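Local coordinates for DNA-binding protein HU (Thermus thermophilus HB8, PDB 5EKA) that wraps DNA as a homodimeric histone-like protein, stabilising it against denaturation under extreme environmental conditions, at residues E56-K61 / Y81-P86. Residues are numbered along the deposited sequence; the frame is centred on the assembly and turned at random. Where two conformers were deposited one is given.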
loop_
_atom_site.group_PDB
_atom_site.type_symbol
_atom_site.label_atom_id
_atom_site.label_comp_id
_atom_site.label_asym_id
_atom_site.label_seq_id
_atom_site.Cartn_x
_atom_site.Cartn_y
_atom_site.Cartn_z
ATOM N N GLU A 56 8.638 4.542 -0.247
ATOM C CA GLU A 56 10.031 4.826 -0.495
ATOM C C GLU A 56 10.857 4.265 0.653
ATOM O O GLU A 56 10.339 3.953 1.704
ATOM C CB GLU A 56 10.241 6.340 -0.598
ATOM C CG GLU A 56 10.064 7.116 0.720
ATOM C CD GLU A 56 9.980 8.630 0.525
ATOM O OE1 GLU A 56 10.151 9.113 -0.632
ATOM O OE2 GLU A 56 9.751 9.337 1.547
ATOM N N VAL A 57 12.140 4.109 0.409
ATOM C CA VAL A 57 13.083 3.725 1.454
ATOM C C VAL A 57 13.725 4.969 2.013
ATOM O O VAL A 57 14.360 5.745 1.271
ATOM C CB VAL A 57 14.165 2.806 0.864
ATOM C CG1 VAL A 57 15.217 2.457 1.922
ATOM C CG2 VAL A 57 13.510 1.564 0.307
ATOM N N ARG A 58 13.588 5.160 3.318
ATOM C CA ARG A 58 14.183 6.320 3.972
ATOM C C ARG A 58 15.414 5.914 4.708
ATOM O O ARG A 58 15.541 4.758 5.096
ATOM C CB ARG A 58 13.171 6.961 4.888
ATOM C CG ARG A 58 12.059 7.578 4.077
ATOM C CD ARG A 58 11.129 8.435 4.919
ATOM N NE ARG A 58 9.927 8.752 4.138
ATOM C CZ ARG A 58 8.748 9.130 4.633
ATOM N NH1 ARG A 58 8.546 9.244 5.945
ATOM N NH2 ARG A 58 7.748 9.370 3.796
ATOM N N LYS A 59 16.349 6.848 4.849
ATOM C CA LYS A 59 17.595 6.562 5.538
ATOM C C LYS A 59 17.762 7.331 6.861
ATOM O O LYS A 59 17.262 8.444 7.041
ATOM C CB LYS A 59 18.763 6.818 4.593
ATOM C CG LYS A 59 18.846 5.810 3.467
ATOM C CD LYS A 59 19.880 6.163 2.408
ATOM C CE LYS A 59 19.414 5.775 1.006
ATOM N NZ LYS A 59 19.118 4.322 0.831
ATOM N N ARG A 60 18.403 6.675 7.814
ATOM C CA ARG A 60 18.853 7.337 9.008
ATOM C C ARG A 60 20.383 7.286 8.947
ATOM O O ARG A 60 20.951 6.221 8.810
ATOM C CB ARG A 60 18.348 6.602 10.252
ATOM C CG ARG A 60 16.895 6.120 10.200
ATOM C CD ARG A 60 16.451 5.627 11.579
ATOM N NE ARG A 60 15.087 5.079 11.622
ATOM C CZ ARG A 60 14.757 3.800 11.435
ATOM N NH1 ARG A 60 15.678 2.879 11.152
ATOM N NH2 ARG A 60 13.475 3.440 11.507
ATOM N N LYS A 61 21.023 8.454 8.987
ATOM C CA LYS A 61 22.491 8.553 9.005
ATOM C C LYS A 61 23.039 7.947 10.284
ATOM O O LYS A 61 22.359 7.931 11.303
ATOM C CB LYS A 61 22.936 10.017 8.935
ATOM C CG LYS A 61 22.536 10.742 7.668
ATOM C CD LYS A 61 22.850 12.225 7.779
ATOM C CE LYS A 61 21.784 13.066 7.087
ATOM N NZ LYS A 61 22.105 14.518 7.108
ATOM N N TYR A 81 14.779 2.115 6.003
ATOM C CA TYR A 81 13.494 1.552 6.343
ATOM C C TYR A 81 12.423 1.983 5.348
ATOM O O TYR A 81 12.572 3.003 4.665
ATOM C CB TYR A 81 13.104 1.954 7.755
ATOM C CG TYR A 81 12.936 3.454 7.953
ATOM C CD1 TYR A 81 11.684 4.033 7.875
ATOM C CD2 TYR A 81 14.025 4.285 8.161
ATOM C CE1 TYR A 81 11.518 5.398 8.041
ATOM C CE2 TYR A 81 13.855 5.661 8.330
ATOM C CZ TYR A 81 12.602 6.200 8.245
ATOM O OH TYR A 81 12.417 7.564 8.405
ATOM N N PRO A 82 11.371 1.165 5.227
ATOM C CA PRO A 82 10.330 1.531 4.280
ATOM C C PRO A 82 9.368 2.538 4.891
ATOM O O PRO A 82 9.058 2.440 6.069
ATOM C CB PRO A 82 9.620 0.188 4.012
ATOM C CG PRO A 82 9.935 -0.714 5.170
ATOM C CD PRO A 82 11.066 -0.096 5.950
ATOM N N ALA A 83 8.826 3.425 4.063
ATOM C CA ALA A 83 7.862 4.390 4.531
ATOM C C ALA A 83 6.841 4.662 3.430
ATOM O O ALA A 83 7.110 4.431 2.246
ATOM C CB ALA A 83 8.546 5.665 4.934
ATOM N N PHE A 84 5.694 5.177 3.845
ATOM C CA PHE A 84 4.605 5.556 2.921
ATOM C C PHE A 84 4.230 7.002 3.155
ATOM O O PHE A 84 4.091 7.434 4.296
ATOM C CB PHE A 84 3.422 4.671 3.195
ATOM C CG PHE A 84 2.201 5.015 2.424
ATOM C CD1 PHE A 84 2.108 4.729 1.064
ATOM C CD2 PHE A 84 1.113 5.541 3.082
ATOM C CE1 PHE A 84 0.950 5.010 0.377
ATOM C CE2 PHE A 84 -0.062 5.817 2.401
ATOM C CZ PHE A 84 -0.135 5.581 1.048
ATOM N N LYS A 85 4.123 7.748 2.049
ATOM C CA LYS A 85 3.709 9.137 2.077
ATOM C C LYS A 85 2.325 9.190 1.414
ATOM O O LYS A 85 2.219 9.046 0.178
ATOM C CB LYS A 85 4.685 9.996 1.284
ATOM C CG LYS A 85 4.248 11.446 1.278
ATOM C CD LYS A 85 5.407 12.396 1.280
ATOM C CE LYS A 85 4.957 13.771 1.752
ATOM N NZ LYS A 85 3.848 14.331 0.926
ATOM N N PRO A 86 1.281 9.420 2.209
ATOM C CA PRO A 86 -0.033 9.421 1.584
ATOM C C PRO A 86 -0.232 10.623 0.689
ATOM O O PRO A 86 0.271 11.700 0.993
ATOM C CB PRO A 86 -0.998 9.506 2.769
ATOM C CG PRO A 86 -0.234 10.057 3.855
ATOM C CD PRO A 86 1.194 9.612 3.659
HETATM O O HOH W 1 5.161 9.795 5.772
HETATM O O HOH W 2 9.967 8.583 8.317
#
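With CG set between its backbone N and carbonyl carbon (chi1 62°), Tyr81 lays its ring across the neighbouring strand, between the side chains of Arg58 and Arg60. Arg60, extended from CG to NE in the conformer described, brings its guanidinium flat over one ring face, the planes 13° apart and Arg60 CZ 3.4 Å from Tyr81 CD2; Arg60 NH1 also hydrogen-bonds Thr79 OG1, which probably steadies the stack. Over the opposite face Arg58 CB makes a CH-pi contact, 3.9 Å from the Tyr81 ring centroid. The Arg58 chain runs on over Ala83, whose CB lies 3.5 Å from Arg58 CZ. In the three-stranded antiparallel HU sheet, 53-60 leads out to, and 79-86 returns from, the segment that forms the DNA-binding arm in this family. Glu56 and Ala83 exchange two backbone bonds, as do Arg58 and Tyr81, Arg58 N reaching Tyr81 O at 2.7 Å. On the sheet face carrying Tyr81 and Ala83, Glu56 OE2 uses its anti lone pair to take Arg58 NE at 2.7 Å in a salt bridge. Waters at the guanidinium edge link Arg58 NH1 to Tyr81 OH and Arg58 NH2 to Phe84 O. On the other face, Val57 packs on Val94 and Pro82 on Pro86, both of the second subunit.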